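PDB 6X3B: GDP-6-deoxy-D-mannose reductase from Pseudomonas aeruginosa, which probably catalyses the NADPH-dependent reduction of GDP-4-dehydro-6-deoxy-D-mannose to GDP-D-rhamnose, a building block for lipopolysaccharide O-antigen. Local coordinates for residues R91-T96 / R148-V153; S154-E159 / V175-N180; R197-M202 / V268-V273; L211-I216 / E257-L262. All blocks are in the same frame, centred on the assembly; numbering follows the deposited sequence.

In the fold
The four contacts fall into two pairs, one at the cofactor and one in the C-terminal part of the fold. Contacts 1 and 2 share helix 150-169 and both reach NADPH and the second subunit; their centres are 13 Å apart, and they meet where T96 CG2 lies 3.8 Å from S154 OG. Contacts 3 and 4, with centres 9 Å apart, pack helices on a small parallel sheet and on the loop that leads into it; probable hydrogen bonds link its strands, V273 N to L211 O at 2.8 Å and L211 N to E271 O at 2.9 Å. The pairs are separate: contacts 2 and 4 have centres 27 Å apart, with nearest atoms about 8 Å apart.

Contact 1: residues R91-T96 / R148-V153; sequences RDPART and RNPYAV. With NDP (NADPH dihydro-nicotinamide-adenine-dinucleotide phosphate), chain E.
P93 and P150 form the heart of a buried, apolar contact between the first turns of two neighbouring helices, 93-114 and 150-169, in the nucleotide-binding domain. Their rings meet with CB of P93 3.9 Å from CB of P150. Proline suits both places: at the first position of a helix no acceptor four residues back lies in the helix, so its missing N-H costs nothing, and the rigid ring offers an apolar flank. T96 extends the seam: its CG2 lies 4.1 Å from CA of Y151. With that methyl anti to the backbone N (OG1 chi1 -77°), the hydroxyl is turned aside to bond Q83, so a buried threonine satisfies its polar end while its methyl packs.

Each helix starts with a side-chain cap. N149 OD1 accepts from A152 N at 2.7 Å, the donor standing above the carbonyl plane, while N149 ND2 is tied to D127; D92 OD1 receives a weak bond from R95 N. The second subunit packs against P93, A94, R148 and V153.

Y151 carries the contact to the cofactor. CG stands anti to the backbone N (chi1 161°), directing the phenol toward NADPH, where OH makes a short 2.5 Å hydrogen bond to O2D, which sits near the ring plane. Y151 and K155, one turn apart at this helix start, match the Tyr-x-x-x-Lys signature of short-chain dehydrogenases/reductases.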
# COMPACT_ATOMS: atom_id res chain seq x y z
N ARG A 91 -5.56 -9.18 -15.78
CA ARG A 91 -6.59 -8.95 -16.78
C ARG A 91 -7.42 -7.71 -16.47
O ARG A 91 -7.75 -6.94 -17.38
CB ARG A 91 -7.51 -10.18 -16.90
CG ARG A 91 -8.45 -10.12 -18.11
CD ARG A 91 -9.60 -11.13 -18.03
NE ARG A 91 -10.49 -10.89 -16.89
CZ ARG A 91 -11.45 -9.98 -16.86
NH1 ARG A 91 -11.67 -9.20 -17.92
NH2 ARG A 91 -12.20 -9.83 -15.78
N ASP A 92 -7.77 -7.51 -15.20
CA ASP A 92 -8.63 -6.40 -14.78
C ASP A 92 -8.13 -5.87 -13.44
O ASP A 92 -8.68 -6.18 -12.38
CB ASP A 92 -10.09 -6.85 -14.69
CG ASP A 92 -11.06 -5.69 -14.58
OD1 ASP A 92 -10.62 -4.55 -14.37
OD2 ASP A 92 -12.29 -5.91 -14.69
N PRO A 93 -7.06 -5.06 -13.46
CA PRO A 93 -6.48 -4.57 -12.19
C PRO A 93 -7.44 -3.70 -11.40
O PRO A 93 -7.48 -3.79 -10.17
CB PRO A 93 -5.24 -3.78 -12.64
CG PRO A 93 -4.92 -4.28 -14.04
CD PRO A 93 -6.26 -4.67 -14.65
N ALA A 94 -8.23 -2.86 -12.07
CA ALA A 94 -9.18 -2.02 -11.36
C ALA A 94 -10.15 -2.84 -10.54
O ALA A 94 -10.40 -2.53 -9.37
CB ALA A 94 -9.94 -1.14 -12.35
N ARG A 95 -10.69 -3.91 -11.13
CA ARG A 95 -11.64 -4.73 -10.39
C ARG A 95 -10.98 -5.42 -9.21
O ARG A 95 -11.60 -5.61 -8.16
CB ARG A 95 -12.28 -5.78 -11.31
CG ARG A 95 -13.37 -6.62 -10.61
CD ARG A 95 -14.49 -6.99 -11.59
NE ARG A 95 -15.71 -7.40 -10.89
CZ ARG A 95 -16.73 -6.59 -10.60
NH1 ARG A 95 -16.71 -5.32 -10.97
NH2 ARG A 95 -17.79 -7.08 -9.96
N THR A 96 -9.73 -5.86 -9.37
CA THR A 96 -9.04 -6.46 -8.24
C THR A 96 -8.80 -5.43 -7.13
O THR A 96 -8.98 -5.73 -5.94
CB THR A 96 -7.75 -7.12 -8.71
OG1 THR A 96 -8.09 -8.36 -9.35
CG2 THR A 96 -6.80 -7.42 -7.54
N ARG A 148 4.86 -7.15 -7.29
CA ARG A 148 5.15 -7.25 -8.71
C ARG A 148 3.92 -7.52 -9.57
O ARG A 148 4.05 -7.66 -10.79
CB ARG A 148 6.19 -8.35 -8.96
CG ARG A 148 7.49 -8.13 -8.23
CD ARG A 148 8.42 -9.33 -8.43
NE ARG A 148 8.93 -9.37 -9.80
CZ ARG A 148 9.94 -8.64 -10.24
NH1 ARG A 148 10.55 -7.78 -9.43
NH2 ARG A 148 10.36 -8.76 -11.50
N ASN A 149 2.74 -7.57 -8.97
CA ASN A 149 1.53 -7.79 -9.75
C ASN A 149 0.39 -7.05 -9.05
O ASN A 149 0.51 -6.72 -7.87
CB ASN A 149 1.24 -9.29 -9.88
CG ASN A 149 0.90 -9.94 -8.56
OD1 ASN A 149 -0.10 -9.61 -7.97
ND2 ASN A 149 1.76 -10.83 -8.09
N PRO A 150 -0.71 -6.77 -9.75
CA PRO A 150 -1.79 -5.98 -9.13
C PRO A 150 -2.46 -6.67 -7.95
O PRO A 150 -3.02 -5.99 -7.08
CB PRO A 150 -2.78 -5.75 -10.27
CG PRO A 150 -2.02 -6.09 -11.54
CD PRO A 150 -1.03 -7.13 -11.15
N TYR A 151 -2.49 -8.00 -7.91
CA TYR A 151 -3.00 -8.67 -6.71
C TYR A 151 -2.11 -8.36 -5.50
O TYR A 151 -2.61 -7.97 -4.44
CB TYR A 151 -3.07 -10.17 -6.94
CG TYR A 151 -3.14 -11.01 -5.69
CD1 TYR A 151 -4.36 -11.24 -5.04
CD2 TYR A 151 -2.00 -11.60 -5.17
CE1 TYR A 151 -4.43 -12.03 -3.89
CE2 TYR A 151 -2.05 -12.39 -4.03
CZ TYR A 151 -3.27 -12.61 -3.40
OH TYR A 151 -3.33 -13.39 -2.28
N ALA A 152 -0.79 -8.48 -5.67
CA ALA A 152 0.09 -8.20 -4.54
C ALA A 152 0.03 -6.73 -4.15
O ALA A 152 0.06 -6.40 -2.96
CB ALA A 152 1.52 -8.63 -4.86
N VAL A 153 -0.11 -5.83 -5.14
CA VAL A 153 -0.32 -4.41 -4.86
C VAL A 153 -1.57 -4.21 -3.99
O VAL A 153 -1.53 -3.53 -2.97
CB VAL A 153 -0.44 -3.62 -6.18
CG1 VAL A 153 -0.96 -2.20 -5.92
CG2 VAL A 153 0.93 -3.56 -6.89
PA NDP E . -10.70 -18.10 -2.85
O1A NDP E . -10.56 -17.34 -4.12
O2A NDP E . -10.73 -19.59 -2.90
O5B NDP E . -11.98 -17.57 -2.05
C5B NDP E . -12.34 -16.18 -2.14
C4B NDP E . -13.58 -15.93 -1.32
O4B NDP E . -13.93 -14.53 -1.39
C3B NDP E . -14.84 -16.70 -1.76
O3B NDP E . -15.56 -17.19 -0.63
C2B NDP E . -15.62 -15.66 -2.54
O2B NDP E . -17.02 -15.93 -2.48
C1B NDP E . -15.29 -14.40 -1.74
N9A NDP E . -15.47 -13.16 -2.49
C8A NDP E . -14.83 -12.80 -3.64
N7A NDP E . -15.20 -11.63 -4.09
C5A NDP E . -16.15 -11.19 -3.18
C6A NDP E . -16.92 -10.02 -3.10
N6A NDP E . -16.83 -9.05 -4.01
N1A NDP E . -17.78 -9.90 -2.06
C2A NDP E . -17.84 -10.89 -1.17
N3A NDP E . -17.17 -12.04 -1.14
C4A NDP E . -16.33 -12.13 -2.19
O3 NDP E . -9.52 -17.66 -1.86
PN NDP E . -8.57 -18.54 -0.91
O1N NDP E . -9.42 -19.20 0.12
O2N NDP E . -7.70 -19.38 -1.77
O5D NDP E . -7.69 -17.40 -0.21
C5D NDP E . -8.10 -16.89 1.08
C4D NDP E . -7.24 -15.70 1.43
O4D NDP E . -5.86 -16.12 1.52
C3D NDP E . -7.27 -14.54 0.43
O3D NDP E . -7.23 -13.28 1.10
C2D NDP E . -6.00 -14.79 -0.38
O2D NDP E . -5.49 -13.62 -0.99
C1D NDP E . -5.05 -15.34 0.68
N1N NDP E . -3.98 -16.20 0.10
C2N NDP E . -4.27 -17.45 -0.38
C3N NDP E . -3.28 -18.32 -0.77
C7N NDP E . -3.67 -19.54 -1.51
O7N NDP E . -2.80 -20.29 -1.96
N7N NDP E . -4.96 -19.78 -1.68
C4N NDP E . -1.87 -17.98 -0.44
C5N NDP E . -1.68 -16.59 0.02
C6N NDP E . -2.69 -15.75 0.03
P2B NDP E . -17.63 -16.23 -3.94
O1X NDP E . -19.10 -16.50 -3.73
O2X NDP E . -17.38 -15.00 -4.79
O3X NDP E . -16.90 -17.44 -4.48

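Contact 2: residues S154-E159 / V175-N180; sequences SKLAAE and VARPFN. With NDP (NADPH dihydro-nicotinamide-adenine-dinucleotide phosphate), chain E.
Helix 154-159 runs nearly antiparallel to strand 175-178 (160° between their directions) with the axes 10.3 Å apart, and E159 and V175 are the closest pair along the backbones. From the helix, E159 reaches R177 in a two-pronged salt bridge. R177 offers its side edge: NE donates to OE2 of E159 at 2.8 Å and NH2 to OE1 of E159 at 2.7 Å, both oxygens being met on their syn sides. The NE bond is nearly straight (166°), the NH2 bond more bent, and the carboxylate and guanidinium planes are turned 33° apart. The extended R177 chain brings the guanidinium up to the helix.

Further bonds fix this buried pair: S124 OG binds E159 OE2, and Y129 binds R177 NH1. Two apolar side chains pack on the ion pair. V175 CG1 rests 3.7 Å from CG of E159, and L156 CD1 comes obliquely to NH2 of R177 at 3.7 Å; a beta-branched valine suits the strand, and leucine is long enough to reach the arginine.

K155 turns toward the cofactor, its chain bent at chi2 and chi3. NZ donates to O3D of NADPH at 2.8 Å and O2D at 3.0 Å, and is bonded to I123 O, so three oxygens hold the ammonium. P178 CG lies 3.9 Å from C5N of the nicotinamide.

The helix is the connection of a beta-alpha-beta crossover, joining strand 119-123 to its parallel neighbour 172-182. Strand 244-247 flanks 172-182 on its other edge, helix 225-238 packs on A176 and P178, and the second subunit meets the helix at L156 and A157.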
# COMPACT_ATOMS: atom_id res chain seq x y z
N SER A 154 -2.68 -4.85 -4.39
CA SER A 154 -3.93 -4.68 -3.65
C SER A 154 -3.84 -5.24 -2.23
O SER A 154 -4.45 -4.68 -1.31
CB SER A 154 -5.09 -5.33 -4.42
OG SER A 154 -5.08 -6.74 -4.26
N LYS A 155 -3.07 -6.32 -2.03
CA LYS A 155 -2.93 -6.85 -0.67
C LYS A 155 -2.14 -5.90 0.22
O LYS A 155 -2.52 -5.65 1.36
CB LYS A 155 -2.25 -8.22 -0.70
CG LYS A 155 -2.95 -9.28 -1.50
CD LYS A 155 -4.37 -9.58 -0.98
CE LYS A 155 -4.36 -10.81 -0.10
NZ LYS A 155 -5.69 -11.05 0.49
N LEU A 156 -1.04 -5.34 -0.29
CA LEU A 156 -0.26 -4.39 0.50
C LEU A 156 -1.06 -3.14 0.80
O LEU A 156 -1.00 -2.59 1.91
CB LEU A 156 1.04 -4.04 -0.24
CG LEU A 156 2.12 -3.27 0.54
CD1 LEU A 156 2.54 -4.10 1.75
CD2 LEU A 156 3.33 -2.96 -0.37
N ALA A 157 -1.82 -2.65 -0.19
CA ALA A 157 -2.66 -1.49 0.04
C ALA A 157 -3.70 -1.77 1.12
O ALA A 157 -3.96 -0.94 2.00
CB ALA A 157 -3.32 -1.06 -1.27
N ALA A 158 -4.32 -2.96 1.09
CA ALA A 158 -5.33 -3.26 2.09
C ALA A 158 -4.72 -3.45 3.48
O ALA A 158 -5.35 -3.12 4.49
CB ALA A 158 -6.10 -4.51 1.68
N GLU A 159 -3.51 -4.02 3.56
CA GLU A 159 -2.76 -4.06 4.81
C GLU A 159 -2.67 -2.67 5.43
O GLU A 159 -3.00 -2.47 6.61
CB GLU A 159 -1.34 -4.58 4.58
CG GLU A 159 -1.14 -6.06 4.34
CD GLU A 159 0.35 -6.41 4.31
OE1 GLU A 159 1.16 -5.58 4.82
OE2 GLU A 159 0.74 -7.49 3.82
N VAL A 175 -2.19 -8.31 10.92
CA VAL A 175 -1.97 -8.66 9.53
C VAL A 175 -1.17 -9.95 9.48
O VAL A 175 -0.13 -10.08 10.15
CB VAL A 175 -1.26 -7.53 8.76
CG1 VAL A 175 -0.79 -8.05 7.41
CG2 VAL A 175 -2.19 -6.36 8.56
N ALA A 176 -1.65 -10.91 8.70
CA ALA A 176 -0.91 -12.12 8.43
C ALA A 176 -0.50 -12.14 6.96
O ALA A 176 -1.31 -11.81 6.10
CB ALA A 176 -1.75 -13.36 8.74
N ARG A 177 0.75 -12.54 6.69
CA ARG A 177 1.26 -12.74 5.32
C ARG A 177 1.56 -14.23 5.12
O ARG A 177 2.68 -14.68 5.37
CB ARG A 177 2.52 -11.91 5.05
CG ARG A 177 2.25 -10.40 5.03
CD ARG A 177 3.54 -9.57 4.97
NE ARG A 177 3.24 -8.16 4.79
CZ ARG A 177 4.15 -7.20 4.87
NH1 ARG A 177 5.41 -7.51 5.16
NH2 ARG A 177 3.80 -5.93 4.66
N PRO A 178 0.58 -15.03 4.73
CA PRO A 178 0.84 -16.46 4.54
C PRO A 178 1.60 -16.70 3.25
O PRO A 178 1.38 -16.01 2.24
CB PRO A 178 -0.56 -17.07 4.47
CG PRO A 178 -1.41 -15.93 3.89
CD PRO A 178 -0.84 -14.68 4.51
N PHE A 179 2.49 -17.68 3.29
CA PHE A 179 3.19 -18.07 2.07
C PHE A 179 2.40 -19.21 1.43
O PHE A 179 1.17 -19.24 1.54
CB PHE A 179 4.66 -18.39 2.40
CG PHE A 179 5.50 -17.13 2.69
CD1 PHE A 179 5.12 -16.24 3.69
CD2 PHE A 179 6.63 -16.83 1.94
CE1 PHE A 179 5.87 -15.09 3.97
CE2 PHE A 179 7.39 -15.70 2.21
CZ PHE A 179 7.01 -14.81 3.22
N ASN A 180 3.09 -20.09 0.69
CA ASN A 180 2.40 -21.15 -0.09
C ASN A 180 1.52 -22.05 0.80
O ASN A 180 1.97 -22.46 1.87
CB ASN A 180 3.37 -21.93 -0.98
CG ASN A 180 3.87 -21.08 -2.13
OD1 ASN A 180 4.66 -20.16 -1.93
ND2 ASN A 180 3.40 -21.37 -3.33
PA NDP E . -10.70 -18.10 -2.85
O1A NDP E . -10.56 -17.34 -4.12
O2A NDP E . -10.73 -19.59 -2.90
O5B NDP E . -11.98 -17.57 -2.05
C5B NDP E . -12.34 -16.18 -2.14
C4B NDP E . -13.58 -15.93 -1.32
O4B NDP E . -13.93 -14.53 -1.39
C3B NDP E . -14.84 -16.70 -1.76
O3B NDP E . -15.56 -17.19 -0.63
C2B NDP E . -15.62 -15.66 -2.54
O2B NDP E . -17.02 -15.93 -2.48
C1B NDP E . -15.29 -14.40 -1.74
N9A NDP E . -15.47 -13.16 -2.49
C8A NDP E . -14.83 -12.80 -3.64
N7A NDP E . -15.20 -11.63 -4.09
C5A NDP E . -16.15 -11.19 -3.18
C6A NDP E . -16.92 -10.02 -3.10
N6A NDP E . -16.83 -9.05 -4.01
N1A NDP E . -17.78 -9.90 -2.06
C2A NDP E . -17.84 -10.89 -1.17
N3A NDP E . -17.17 -12.04 -1.14
C4A NDP E . -16.33 -12.13 -2.19
O3 NDP E . -9.52 -17.66 -1.86
PN NDP E . -8.57 -18.54 -0.91
O1N NDP E . -9.42 -19.20 0.12
O2N NDP E . -7.70 -19.38 -1.77
O5D NDP E . -7.69 -17.40 -0.21
C5D NDP E . -8.10 -16.89 1.08
C4D NDP E . -7.24 -15.70 1.43
O4D NDP E . -5.86 -16.12 1.52
C3D NDP E . -7.27 -14.54 0.43
O3D NDP E . -7.23 -13.28 1.10
C2D NDP E . -6.00 -14.79 -0.38
O2D NDP E . -5.49 -13.62 -0.99
C1D NDP E . -5.05 -15.34 0.68
N1N NDP E . -3.98 -16.20 0.10
C2N NDP E . -4.27 -17.45 -0.38
C3N NDP E . -3.28 -18.32 -0.77
C7N NDP E . -3.67 -19.54 -1.51
O7N NDP E . -2.80 -20.29 -1.96
N7N NDP E . -4.96 -19.78 -1.68
C4N NDP E . -1.87 -17.98 -0.44
C5N NDP E . -1.68 -16.59 0.02
C6N NDP E . -2.69 -15.75 0.03
P2B NDP E . -17.63 -16.23 -3.94
O1X NDP E . -19.10 -16.50 -3.73
O2X NDP E . -17.38 -15.00 -4.79
O3X NDP E . -16.90 -17.44 -4.48

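Contact 3: residues R197-M202 / V268-V273; sequences RQIARM and VELEIV
I199 and M202 of helix 191-203 pack on L270 and V268, which lead into strand 271-274 of the small two-stranded parallel sheet in the C-terminal part of this extended short-chain dehydrogenase/reductase fold. No hydrogen bond joins the two segments; the contact is made by aliphatic branches and a thioether. One methyl of L270 is the hub: CD2 lies 3.7 Å from CG1 of I199 and 4.1 Å from SD of M202, so the helix presents two side chains, three residues apart, to a single leucine branch. The side chains cross at about a right angle. V268 adds its CG1, 4.0 Å from the same sulfur.

Methionine, unbranched and extended beyond CG, can bring its sulfur up against both V268 and L270, whereas I199 reaches L270 with its longer CG1-CD1 arm, CG1 standing anti to the carbonyl carbon (chi1 -72°). In the incoming segment, V268 and L270 point toward the helix and the intervening E269 points away, the alternation of an extended chain that keeps the carboxylate at the solvent side.

Further out, helix 255-266 presses on I199 through L262 and A266 and on L270 through A263, while L314 of helix 306-320 also touches I199. N209 supports both M202 and V268, and its ND2 is bonded to O of E269. At the hub, the terminal methyl CD1 of I199 also stands 3.7 Å from CD2 of L270.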
# COMPACT_ATOMS: atom_id res chain seq x y z
N ARG A 197 -3.75 -33.61 -8.91
CA ARG A 197 -4.93 -33.97 -9.69
C ARG A 197 -4.56 -34.93 -10.81
O ARG A 197 -5.19 -35.98 -10.98
CB ARG A 197 -5.61 -32.71 -10.26
CG ARG A 197 -6.90 -33.00 -11.02
CD ARG A 197 -7.40 -31.76 -11.75
NE ARG A 197 -6.36 -31.20 -12.59
CZ ARG A 197 -6.10 -31.60 -13.84
NH1 ARG A 197 -6.84 -32.56 -14.39
NH2 ARG A 197 -5.11 -31.04 -14.53
N GLN A 198 -3.50 -34.62 -11.56
CA GLN A 198 -3.11 -35.46 -12.69
C GLN A 198 -2.65 -36.84 -12.24
O GLN A 198 -2.90 -37.84 -12.92
CB GLN A 198 -2.02 -34.76 -13.49
CG GLN A 198 -2.57 -33.59 -14.30
CD GLN A 198 -1.52 -32.99 -15.20
OE1 GLN A 198 -1.19 -33.56 -16.25
NE2 GLN A 198 -0.97 -31.85 -14.80
N ILE A 199 -1.93 -36.92 -11.12
CA ILE A 199 -1.44 -38.21 -10.66
C ILE A 199 -2.60 -39.08 -10.19
O ILE A 199 -2.61 -40.30 -10.43
CB ILE A 199 -0.39 -38.00 -9.55
CG1 ILE A 199 0.90 -37.46 -10.17
CG2 ILE A 199 -0.15 -39.28 -8.80
CD1 ILE A 199 1.91 -37.02 -9.18
N ALA A 200 -3.61 -38.49 -9.53
CA ALA A 200 -4.79 -39.26 -9.18
C ALA A 200 -5.50 -39.79 -10.43
O ALA A 200 -6.07 -40.89 -10.40
CB ALA A 200 -5.76 -38.42 -8.35
N ARG A 201 -5.47 -39.03 -11.52
CA ARG A 201 -6.03 -39.53 -12.78
C ARG A 201 -5.20 -40.68 -13.33
O ARG A 201 -5.76 -41.65 -13.87
CB ARG A 201 -6.14 -38.39 -13.80
CG ARG A 201 -7.21 -37.36 -13.42
CD ARG A 201 -7.17 -36.11 -14.29
NE ARG A 201 -7.17 -36.42 -15.71
CZ ARG A 201 -8.27 -36.67 -16.41
NH1 ARG A 201 -9.47 -36.64 -15.82
NH2 ARG A 201 -8.18 -36.95 -17.70
N MET A 202 -3.88 -40.62 -13.19
CA MET A 202 -3.05 -41.74 -13.60
C MET A 202 -3.37 -43.01 -12.80
O MET A 202 -3.42 -44.11 -13.36
CB MET A 202 -1.57 -41.39 -13.45
CG MET A 202 -1.13 -40.17 -14.19
SD MET A 202 0.57 -39.82 -13.72
CE MET A 202 0.79 -38.23 -14.53
N VAL A 268 2.89 -44.52 -8.17
CA VAL A 268 2.92 -44.29 -9.60
C VAL A 268 4.35 -43.95 -9.98
O VAL A 268 5.10 -43.36 -9.20
CB VAL A 268 1.93 -43.15 -9.97
CG1 VAL A 268 2.28 -42.50 -11.29
CG2 VAL A 268 0.50 -43.68 -9.99
N GLU A 269 4.75 -44.39 -11.17
CA GLU A 269 5.98 -43.92 -11.79
C GLU A 269 5.59 -43.07 -12.99
O GLU A 269 4.69 -43.44 -13.75
CB GLU A 269 6.87 -45.09 -12.22
CG GLU A 269 8.19 -45.16 -11.47
CD GLU A 269 9.05 -46.33 -11.91
OE1 GLU A 269 8.96 -46.75 -13.08
OE2 GLU A 269 9.84 -46.82 -11.07
N LEU A 270 6.24 -41.92 -13.14
CA LEU A 270 5.87 -40.99 -14.20
C LEU A 270 7.12 -40.34 -14.77
O LEU A 270 8.17 -40.29 -14.12
CB LEU A 270 4.89 -39.92 -13.69
CG LEU A 270 5.24 -39.10 -12.44
CD1 LEU A 270 6.23 -37.98 -12.73
CD2 LEU A 270 3.96 -38.50 -11.87
N GLU A 271 7.00 -39.84 -15.98
CA GLU A 271 8.05 -39.02 -16.56
C GLU A 271 7.59 -37.57 -16.54
O GLU A 271 6.43 -37.26 -16.83
CB GLU A 271 8.40 -39.46 -17.98
CG GLU A 271 7.21 -39.68 -18.90
CD GLU A 271 7.64 -40.18 -20.28
OE1 GLU A 271 8.70 -39.71 -20.76
OE2 GLU A 271 6.94 -41.03 -20.86
N ILE A 272 8.51 -36.69 -16.16
CA ILE A 272 8.27 -35.25 -16.18
C ILE A 272 8.87 -34.72 -17.47
O ILE A 272 10.06 -34.93 -17.74
CB ILE A 272 8.89 -34.57 -14.96
CG1 ILE A 272 8.35 -35.20 -13.68
CG2 ILE A 272 8.58 -33.10 -15.00
CD1 ILE A 272 8.89 -34.56 -12.43
N VAL A 273 8.06 -34.04 -18.27
CA VAL A 273 8.49 -33.54 -19.57
C VAL A 273 8.31 -32.03 -19.62
O VAL A 273 7.35 -31.48 -19.06
CB VAL A 273 7.73 -34.22 -20.72
CG1 VAL A 273 8.06 -35.70 -20.77
CG2 VAL A 273 6.23 -34.02 -20.57

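Contact 4: residues L211-I216 / E257-L262; sequences LEVGDI and ELIELL
Oxygen OD2 of D215, beside the I216 that packs on I259, is gripped twice, by a salt bridge from R285 NH1 and by the backbone N of A282. The other carboxylate oxygen, OD1, accepts from D217 N. These bonds fix the bend after strand 210-213, a job suited to a short aspartate, and G214 before it takes phi/psi of -92/-137°, a conformation glycine adopts more easily than residues with a side chain.

Held there, I216 points its side chain back toward helix 255-266. Its CG2 lies 4.1 Å from CD1 of I259, and the two side chains cross at about a right angle. With chi1 at 65°, CG1 of I216 sits between the backbone N and the carbonyl carbon, and its CD1 also approaches CD1 of I259, at 4.2 Å.

I259 thus faces a strand and the bend that follows it, as part of one helix packed on a face of the two-stranded parallel sheet, an alpha/beta arrangement. CD1 of I259 serves I216 and, more loosely, V213, whose CG1 is 4.4 Å from it; CG2, anti to the backbone N, meets CD2 of L211 at 3.7 Å. L211 and V213 alternate with the exposed E212.

Beyond I259 the neighbouring strand adds I272, which touches V213, I216 and I259. L258 turns to I192 and I306, L262 to L310 and L314.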
# COMPACT_ATOMS: atom_id res chain seq x y z
N LEU A 211 3.80 -36.01 -17.00
CA LEU A 211 3.49 -34.72 -16.40
C LEU A 211 4.17 -33.62 -17.21
O LEU A 211 5.40 -33.63 -17.34
CB LEU A 211 3.96 -34.67 -14.95
CG LEU A 211 3.12 -33.93 -13.92
CD1 LEU A 211 1.67 -34.31 -14.09
CD2 LEU A 211 3.64 -34.32 -12.55
N GLU A 212 3.39 -32.69 -17.75
CA GLU A 212 3.94 -31.56 -18.49
C GLU A 212 4.08 -30.37 -17.55
O GLU A 212 3.09 -29.88 -17.00
CB GLU A 212 3.07 -31.21 -19.70
CG GLU A 212 3.17 -32.22 -20.84
CD GLU A 212 2.33 -31.86 -22.05
OE1 GLU A 212 1.78 -30.74 -22.09
OE2 GLU A 212 2.22 -32.70 -22.97
N VAL A 213 5.32 -29.91 -17.36
CA VAL A 213 5.61 -28.89 -16.36
C VAL A 213 6.30 -27.70 -17.02
O VAL A 213 6.85 -27.79 -18.12
CB VAL A 213 6.49 -29.43 -15.22
CG1 VAL A 213 5.85 -30.66 -14.58
CG2 VAL A 213 7.88 -29.75 -15.75
N GLY A 214 6.24 -26.57 -16.31
CA GLY A 214 7.10 -25.43 -16.61
C GLY A 214 8.36 -25.51 -15.77
O GLY A 214 8.94 -26.59 -15.63
N ASP A 215 8.79 -24.39 -15.20
CA ASP A 215 9.98 -24.40 -14.34
C ASP A 215 9.59 -24.95 -12.98
O ASP A 215 8.83 -24.31 -12.24
CB ASP A 215 10.58 -23.00 -14.22
CG ASP A 215 12.01 -23.02 -13.72
OD1 ASP A 215 12.53 -24.11 -13.35
OD2 ASP A 215 12.64 -21.95 -13.69
N ILE A 216 10.08 -26.14 -12.65
CA ILE A 216 9.86 -26.78 -11.36
C ILE A 216 11.13 -26.84 -10.54
O ILE A 216 11.12 -27.40 -9.44
CB ILE A 216 9.26 -28.19 -11.52
CG1 ILE A 216 10.26 -29.12 -12.21
CG2 ILE A 216 7.92 -28.13 -12.24
CD1 ILE A 216 9.85 -30.60 -12.21
N GLU A 257 11.00 -32.14 -6.04
CA GLU A 257 10.99 -33.13 -4.96
C GLU A 257 9.58 -33.35 -4.43
O GLU A 257 9.22 -34.47 -4.06
CB GLU A 257 11.93 -32.70 -3.84
CG GLU A 257 13.41 -32.84 -4.22
CD GLU A 257 14.36 -32.38 -3.13
OE1 GLU A 257 13.92 -32.20 -1.97
OE2 GLU A 257 15.56 -32.20 -3.43
N LEU A 258 8.76 -32.29 -4.37
CA LEU A 258 7.36 -32.50 -3.99
C LEU A 258 6.63 -33.36 -5.01
O LEU A 258 5.85 -34.25 -4.64
CB LEU A 258 6.65 -31.16 -3.82
CG LEU A 258 7.18 -30.29 -2.69
CD1 LEU A 258 6.40 -28.99 -2.58
CD2 LEU A 258 7.06 -31.09 -1.42
N ILE A 259 6.85 -33.12 -6.31
CA ILE A 259 6.21 -33.94 -7.34
C ILE A 259 6.64 -35.40 -7.20
O ILE A 259 5.82 -36.32 -7.32
CB ILE A 259 6.51 -33.40 -8.74
CG1 ILE A 259 5.76 -32.09 -8.99
CG2 ILE A 259 6.12 -34.42 -9.82
CD1 ILE A 259 6.27 -31.36 -10.24
N GLU A 260 7.94 -35.63 -6.97
CA GLU A 260 8.43 -36.98 -6.77
C GLU A 260 7.78 -37.64 -5.55
O GLU A 260 7.42 -38.82 -5.59
CB GLU A 260 9.95 -36.98 -6.64
CG GLU A 260 10.65 -36.80 -8.01
CD GLU A 260 12.14 -36.56 -7.87
OE1 GLU A 260 12.93 -37.45 -8.26
OE2 GLU A 260 12.51 -35.48 -7.37
N LEU A 261 7.61 -36.88 -4.46
CA LEU A 261 6.96 -37.43 -3.28
C LEU A 261 5.48 -37.73 -3.54
O LEU A 261 4.95 -38.72 -3.03
CB LEU A 261 7.12 -36.49 -2.08
CG LEU A 261 6.57 -36.97 -0.73
CD1 LEU A 261 7.16 -38.32 -0.36
CD2 LEU A 261 6.85 -35.94 0.38
N LEU A 262 4.81 -36.91 -4.35
CA LEU A 262 3.44 -37.23 -4.74
C LEU A 262 3.38 -38.56 -5.48
O LEU A 262 2.55 -39.42 -5.18
CB LEU A 262 2.85 -36.11 -5.60
CG LEU A 262 2.26 -34.88 -4.92
CD1 LEU A 262 2.01 -33.81 -5.99
CD2 LEU A 262 0.97 -35.20 -4.18